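Local coordinates for monosaccharide ABC transporter substrate-binding protein, CUT2 family (Bradyrhizobium sp., PDB 4YHS), which probably binds a monosaccharide or related small solute in the periplasm and hands it to a CUT2-family ABC importer for uptake, at residues A[81-84]-A[85-89]; A[202-205]-A[206-210]; A[102-105]-A[106-110]. All coordinates share one frame; numbering follows the deposited sequence. Where two conformers were deposited one is given.

Interaction 1: A[81-84]-A[85-89]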
loop_
_atom_site.group_PDB
_atom_site.type_symbol
_atom_site.label_atom_id
_atom_site.label_comp_id
_atom_site.label_asym_id
_atom_site.label_seq_id
_atom_site.Cartn_x
_atom_site.Cartn_y
_atom_site.Cartn_z
ATOM N N ALA A 81 0.142 15.013 5.880
ATOM C CA ALA A 81 0.234 16.483 5.925
ATOM C C ALA A 81 -1.147 17.094 5.787
ATOM O O ALA A 81 -1.488 18.053 6.481
ATOM C CB ALA A 81 1.136 17.035 4.842
ATOM N N GLU A 82 -1.936 16.540 4.870
ATOM C CA GLU A 82 -3.240 17.120 4.596
ATOM C C GLU A 82 -4.206 16.815 5.753
ATOM O O GLU A 82 -4.999 17.677 6.149
ATOM C CB GLU A 82 -3.785 16.598 3.262
ATOM C CG GLU A 82 -3.086 17.136 2.037
ATOM C CD GLU A 82 -3.347 18.628 1.851
ATOM O OE1 GLU A 82 -4.528 19.038 1.843
ATOM O OE2 GLU A 82 -2.370 19.381 1.767
ATOM N N GLU A 83 -4.108 15.634 6.356
ATOM C CA GLU A 83 -5.015 15.321 7.463
ATOM C C GLU A 83 -4.603 16.129 8.702
ATOM O O GLU A 83 -5.453 16.621 9.431
ATOM C CB GLU A 83 -5.050 13.822 7.752
ATOM C CG GLU A 83 -6.166 13.410 8.751
ATOM C CD GLU A 83 -7.555 13.528 8.146
ATOM O OE1 GLU A 83 -7.720 14.075 7.027
ATOM O OE2 GLU A 83 -8.491 13.056 8.791
ATOM N N SER A 84 -3.307 16.307 8.926
ATOM C CA SER A 84 -2.882 17.164 10.040
ATOM C C SER A 84 -3.405 18.608 9.873
ATOM O O SER A 84 -3.907 19.208 10.825
ATOM C CB SER A 84 -1.359 17.131 10.171
ATOM O OG SER A 84 -0.895 15.818 10.499
ATOM N N LYS A 85 -3.295 19.168 8.666
ATOM C CA LYS A 85 -3.872 20.477 8.375
ATOM C C LYS A 85 -5.390 20.510 8.617
ATOM O O LYS A 85 -5.895 21.443 9.244
ATOM C CB LYS A 85 -3.590 20.883 6.931
ATOM C CG LYS A 85 -2.539 21.971 6.760
ATOM C CD LYS A 85 -2.572 22.571 5.339
ATOM C CE LYS A 85 -2.267 21.506 4.278
ATOM N NZ LYS A 85 -2.189 22.039 2.877
ATOM N N ARG A 86 -6.110 19.496 8.138
ATOM C CA ARG A 86 -7.576 19.478 8.238
ATOM C C ARG A 86 -8.012 19.476 9.692
ATOM O O ARG A 86 -8.940 20.187 10.077
ATOM C CB ARG A 86 -8.150 18.243 7.543
ATOM C CG ARG A 86 -9.659 18.302 7.355
ATOM C CD ARG A 86 -10.196 17.026 6.730
ATOM N NE ARG A 86 -10.098 15.897 7.658
ATOM C CZ ARG A 86 -10.875 15.724 8.724
ATOM N NH1 ARG A 86 -10.701 14.669 9.503
ATOM N NH2 ARG A 86 -11.829 16.600 9.013
ATOM N N LEU A 87 -7.310 18.696 10.503
ATOM C CA LEU A 87 -7.679 18.520 11.929
ATOM C C LEU A 87 -7.172 19.651 12.795
ATOM O O LEU A 87 -7.656 19.852 13.915
ATOM C CB LEU A 87 -7.146 17.184 12.468
ATOM C CG LEU A 87 -7.890 15.931 11.982
ATOM C CD1 LEU A 87 -7.181 14.657 12.459
ATOM C CD2 LEU A 87 -9.338 15.956 12.419
ATOM N N GLY A 88 -6.223 20.423 12.277
ATOM C CA GLY A 88 -5.639 21.509 13.060
ATOM C C GLY A 88 -4.491 21.108 13.975
ATOM O O GLY A 88 -4.314 21.704 15.047
ATOM N N VAL A 89 -3.685 20.129 13.571
ATOM C CA VAL A 89 -2.617 19.657 14.455
ATOM C C VAL A 89 -1.280 19.918 13.775
ATOM O O VAL A 89 -1.246 20.256 12.598
ATOM C CB VAL A 89 -2.800 18.159 14.830
ATOM C CG1 VAL A 89 -4.078 17.986 15.656
ATOM C CG2 VAL A 89 -2.799 17.256 13.592
#
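E83 and R86 swing out of the helix in the same way, each with CG anti to its backbone nitrogen (chi1 -170° and -168°), and bends at chi2 of E83 and chi3 of R86 bring carboxylate and guanidinium together side by side. R86 grips side-on with two nitrogens: NE lies 3.1 Å from E83 OE1 and NH1 2.8 Å from E83 OE2. Both oxygens sit nearly in the guanidinium plane, yet the two planes are turned 51° apart and the nitrogens approach from above the carboxylate. One residue earlier, K85 NZ pairs with E82 OE2 at 2.9 Å on the syn side. The helix 71-87 then ends in a Schellman motif: V89 N bonds S84 O at 2.9 Å, G88 N reaches K85 O at 3.2 Å, and G88 has positive phi. V89 CG2 folds back to 3.7 Å from S84 CB. Replacing E83 by an alanine would probably leave R86 and R304 without their shared counter-charge and W26 NE1 without its acceptor. Because E83 OE1 also serves R304 and W26, and R86 NH1 also meets L52 O, the ion pair is a networked one that ties this helix end to helix 299-314 and the N-terminal segment.

Interaction 2: A[202-205]-A[206-210]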
loop_
_atom_site.group_PDB
_atom_site.type_symbol
_atom_site.label_atom_id
_atom_site.label_comp_id
_atom_site.label_asym_id
_atom_site.label_seq_id
_atom_site.Cartn_x
_atom_site.Cartn_y
_atom_site.Cartn_z
ATOM N N ALA A 202 3.437 -13.153 0.254
ATOM C CA ALA A 202 2.030 -12.924 0.636
ATOM C C ALA A 202 1.149 -12.624 -0.585
ATOM O O ALA A 202 0.074 -13.173 -0.724
ATOM C CB ALA A 202 1.922 -11.779 1.648
ATOM N N ALA A 203 1.596 -11.752 -1.465
ATOM C CA ALA A 203 0.857 -11.448 -2.692
ATOM C C ALA A 203 0.727 -12.699 -3.563
ATOM O O ALA A 203 -0.322 -12.956 -4.145
ATOM C CB ALA A 203 1.546 -10.309 -3.459
ATOM N N ASN A 204 1.794 -13.500 -3.633
ATOM C CA ASN A 204 1.735 -14.751 -4.360
ATOM C C ASN A 204 0.655 -15.707 -3.842
ATOM O O ASN A 204 -0.148 -16.228 -4.634
ATOM C CB ASN A 204 3.101 -15.455 -4.338
ATOM C CG ASN A 204 3.093 -16.745 -5.136
ATOM O OD1 ASN A 204 2.914 -16.742 -6.362
ATOM N ND2 ASN A 204 3.251 -17.864 -4.443
ATOM N N LYS A 205 0.641 -15.956 -2.526
ATOM C CA LYS A 205 -0.353 -16.829 -1.933
ATOM C C LYS A 205 -1.757 -16.315 -2.189
ATOM O O LYS A 205 -2.640 -17.073 -2.577
ATOM C CB LYS A 205 -0.126 -16.983 -0.415
ATOM C CG LYS A 205 1.097 -17.803 -0.033
ATOM C CD LYS A 205 1.121 -18.095 1.476
ATOM C CE LYS A 205 2.356 -18.898 1.885
ATOM N NZ LYS A 205 3.646 -18.201 1.541
ATOM N N GLY A 206 -1.963 -15.022 -1.983
ATOM C CA GLY A 206 -3.261 -14.427 -2.245
ATOM C C GLY A 206 -3.725 -14.585 -3.687
ATOM O O GLY A 206 -4.872 -14.960 -3.947
ATOM N N PHE A 207 -2.834 -14.298 -4.630
ATOM C CA PHE A 207 -3.146 -14.414 -6.053
ATOM C C PHE A 207 -3.508 -15.861 -6.418
ATOM O O PHE A 207 -4.493 -16.108 -7.095
ATOM C CB PHE A 207 -1.965 -13.932 -6.887
ATOM C CG PHE A 207 -2.234 -13.901 -8.351
ATOM C CD1 PHE A 207 -2.976 -12.877 -8.905
ATOM C CD2 PHE A 207 -1.756 -14.909 -9.174
ATOM C CE1 PHE A 207 -3.246 -12.836 -10.273
ATOM C CE2 PHE A 207 -2.017 -14.887 -10.538
ATOM C CZ PHE A 207 -2.768 -13.847 -11.090
HETATM N N MSE A 208 -2.713 -16.805 -5.938
HETATM C CA MSE A 208 -2.914 -18.206 -6.283
HETATM C C MSE A 208 -4.196 -18.718 -5.645
HETATM O O MSE A 208 -4.929 -19.480 -6.277
HETATM C CB MSE A 208 -1.730 -19.072 -5.843
HETATM C CG MSE A 208 -0.425 -18.792 -6.556
HETATM SE SE MSE A 208 -0.553 -18.933 -8.525
HETATM C CE MSE A 208 -0.715 -20.898 -8.746
ATOM N N ASP A 209 -4.463 -18.309 -4.402
ATOM C CA ASP A 209 -5.656 -18.771 -3.694
ATOM C C ASP A 209 -6.852 -18.241 -4.458
ATOM O O ASP A 209 -7.814 -18.968 -4.671
ATOM C CB ASP A 209 -5.723 -18.298 -2.236
ATOM C CG ASP A 209 -4.731 -18.989 -1.325
ATOM O OD1 ASP A 209 -4.127 -20.018 -1.706
ATOM O OD2 ASP A 209 -4.575 -18.486 -0.185
ATOM N N ALA A 210 -6.784 -16.984 -4.888
ATOM C CA ALA A 210 -7.951 -16.348 -5.502
ATOM C C ALA A 210 -8.308 -16.874 -6.898
ATOM O O ALA A 210 -9.484 -16.853 -7.260
ATOM C CB ALA A 210 -7.758 -14.803 -5.547
#
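The carboxylate of D209 turns one face to the backbone oxygen of K205, which stands over CG at 3.1 Å and is equally distant, 3.4 Å, from D209 OD1 and OD2. These oxygens are all acceptors, so none of these short approaches is a hydrogen bond; D209 OD2 takes its hydrogen bond from outside, with the hydroxyl of Y165 on helix 164-178. The carboxamide of N204 meets the selenomethionine M208 with its oxygen, OD1 lying 3.9 Å from M208 CG, and that same OD1 accepts a hydrogen bond from W190 NE1. The ring of F207 leads away from the preceding turn. It stacks with the indole of W190 and also touches T171 and V218, while its CB stays 3.3 Å from A203 O.

Torsions explain the placing of these groups. N204 has CG anti to the backbone nitrogen (chi1 -178°), which tips the amide towards M208 and W190. M208 bends at both chi2 and chi3, and its CG closes to 3.2 Å from N204 O, while the end of the chain leads away from the preceding turn; the M208 side chain also touches V218. Beneath the side chains run four ordinary helical bonds, exemplified by M208 N to N204 O at 2.9 Å, and D209 N to K205 O of the same length.

The helix 198-211 is the crossover of the beta-alpha-beta unit formed with strands 186-191 and 216-218, in the lobe built on the four-stranded parallel sheet. Its chemistry is divided accordingly: W190, from the first strand, offers its ring to F207 and its N-H to N204, so one indole both stacks with and hydrogen-bonds to this helix, while D209 makes a polar link to the neighbouring helix. Such a double use of W190 is likely to fix how the helix is turned upon its sheet.

Interaction 3: A[102-105]-A[106-110]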
loop_
_atom_site.group_PDB
_atom_site.type_symbol
_atom_site.label_atom_id
_atom_site.label_comp_id
_atom_site.label_asym_id
_atom_site.label_seq_id
_atom_site.Cartn_x
_atom_site.Cartn_y
_atom_site.Cartn_z
ATOM N N LEU A 102 17.976 1.728 9.467
ATOM C CA LEU A 102 17.270 1.488 10.718
ATOM C C LEU A 102 17.856 2.331 11.872
ATOM O O LEU A 102 17.113 2.903 12.645
ATOM C CB LEU A 102 17.309 0.008 11.080
ATOM C CG LEU A 102 16.728 -0.367 12.451
ATOM C CD1 LEU A 102 15.239 -0.166 12.489
ATOM C CD2 LEU A 102 17.082 -1.789 12.825
ATOM N N ASN A 103 19.177 2.396 11.995
ATOM C CA ASN A 103 19.786 3.135 13.100
ATOM C C ASN A 103 19.476 4.619 13.065
ATOM O O ASN A 103 19.332 5.250 14.113
ATOM C CB ASN A 103 21.289 2.923 13.106
ATOM C CG ASN A 103 21.660 1.519 13.488
ATOM O OD1 ASN A 103 20.922 0.852 14.215
ATOM N ND2 ASN A 103 22.804 1.049 12.992
ATOM N N LYS A 104 19.329 5.180 11.870
ATOM C CA LYS A 104 18.985 6.595 11.755
ATOM C C LYS A 104 17.514 6.784 12.143
ATOM O O LYS A 104 17.158 7.757 12.793
ATOM C CB LYS A 104 19.274 7.117 10.355
ATOM C CG LYS A 104 18.690 8.475 10.055
ATOM C CD LYS A 104 19.288 9.554 10.924
ATOM C CE LYS A 104 20.624 10.042 10.363
ATOM N NZ LYS A 104 20.759 11.521 10.524
ATOM N N GLN A 105 16.663 5.825 11.812
ATOM C CA GLN A 105 15.267 5.951 12.188
ATOM C C GLN A 105 15.136 5.882 13.712
ATOM O O GLN A 105 14.394 6.648 14.310
ATOM C CB GLN A 105 14.416 4.888 11.517
ATOM C CG GLN A 105 12.963 4.986 11.934
ATOM C CD GLN A 105 12.060 4.159 11.086
ATOM O OE1 GLN A 105 12.328 2.989 10.854
ATOM N NE2 GLN A 105 10.961 4.765 10.608
ATOM N N ILE A 106 15.903 5.003 14.351
ATOM C CA ILE A 106 15.895 4.927 15.792
ATOM C C ILE A 106 16.305 6.271 16.402
ATOM O O ILE A 106 15.605 6.777 17.280
ATOM C CB ILE A 106 16.785 3.774 16.282
ATOM C CG1 ILE A 106 16.132 2.438 15.888
ATOM C CG2 ILE A 106 16.987 3.846 17.794
ATOM C CD1 ILE A 106 17.003 1.222 16.178
ATOM N N SER A 107 17.408 6.854 15.929
ATOM C CA SER A 107 17.887 8.119 16.481
ATOM C C SER A 107 16.900 9.263 16.200
ATOM O O SER A 107 16.684 10.117 17.062
ATOM C CB SER A 107 19.284 8.467 15.931
ATOM O OG SER A 107 19.330 8.428 14.517
ATOM N N GLN A 108 16.294 9.273 15.015
ATOM C CA GLN A 108 15.336 10.328 14.659
ATOM C C GLN A 108 14.085 10.282 15.551
ATOM O O GLN A 108 13.585 11.327 15.994
ATOM C CB GLN A 108 14.934 10.223 13.182
ATOM C CG GLN A 108 15.991 10.677 12.216
ATOM C CD GLN A 108 15.549 10.536 10.774
ATOM O OE1 GLN A 108 14.983 9.515 10.378
ATOM N NE2 GLN A 108 15.823 11.561 9.971
ATOM N N ILE A 109 13.587 9.077 15.815
ATOM C CA ILE A 109 12.492 8.881 16.775
ATOM C C ILE A 109 12.911 9.264 18.208
ATOM O O ILE A 109 12.191 9.991 18.901
ATOM C CB ILE A 109 11.984 7.395 16.753
ATOM C CG1 ILE A 109 11.270 7.107 15.429
ATOM C CG2 ILE A 109 11.085 7.096 17.944
ATOM C CD1 ILE A 109 11.112 5.594 15.081
ATOM N N GLU A 110 14.058 8.777 18.665
ATOM C CA GLU A 110 14.537 9.148 19.996
ATOM C C GLU A 110 14.603 10.674 20.111
ATOM O O GLU A 110 14.178 11.258 21.110
ATOM C CB GLU A 110 15.908 8.557 20.281
ATOM C CG GLU A 110 15.910 7.082 20.587
ATOM C CD GLU A 110 17.295 6.519 20.762
ATOM O OE1 GLU A 110 18.251 7.006 20.106
ATOM O OE2 GLU A 110 17.421 5.588 21.574
#
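L102, N103, K104 and Q105 offer their carbonyl oxygens in turn to the amides of I106, S107, Q108 and I109, a regular alpha-helical ladder whose shortest rung is Q108 N to K104 O at 2.8 Å and whose straightest is I109 N to Q105 O, with an N-H...O angle of 170°. This is the opening of helix 102-115, the crossover that carries the chain from strand 90-95 past strand 60-65 to strand 119-122 in the parallel part of the mixed sheet.

On the buried side Q105 carries its CG anti to the backbone N (chi1 178°) and runs on extended, which sends its carboxamide off the helix towards the ends of the sheet strands. There OE1 accepts from the backbone N of I125, and NE2 donates to S64 OG and G123 O, so both polar ends of this buried group are satisfied. Its aliphatic part serves a second purpose: Q105 CG meets I109 CD1 at 3.7 Å, and both side chains lean on I122. A turn earlier, L102 CG rests against I106 CD1 at 4.1 Å, next to L130.

A similar aliphatic contact, between more exposed residues, joins K104 and Q108. K104 bends repeatedly, so that its methylenes, rather than its amine, cross the extended chain of Q108. The Q108 amide continues to E95 O through NE2, linking the helix to the end of strand 90-95. At the foot of this pair, Q108 CG lies 3.2 Å from K104 O and 3.7 Å from K104 CD.

Along the chain from the N terminus the order is interaction 1, interaction 3, interaction 2. Interactions 2 and 3 each lie within one helix, while interaction 1 spans the last turn of helix 71-87 and the Schellman turn that closes it; none closes a loop longer than that, and the three run in series without nesting or crossing. Interactions 1 and 3 belong to successive helices, 71-87 and 102-115, joined through strand 90-95 and packed against the mixed sheet; their centres are 24 Å apart. Interaction 2 lies on helix 198-211 beside the other, four-stranded parallel sheet, with its centre 36 Å from that of interaction 1 and across the centre of the chain. They thus sample both lobes of the binding-protein fold, and none touches another.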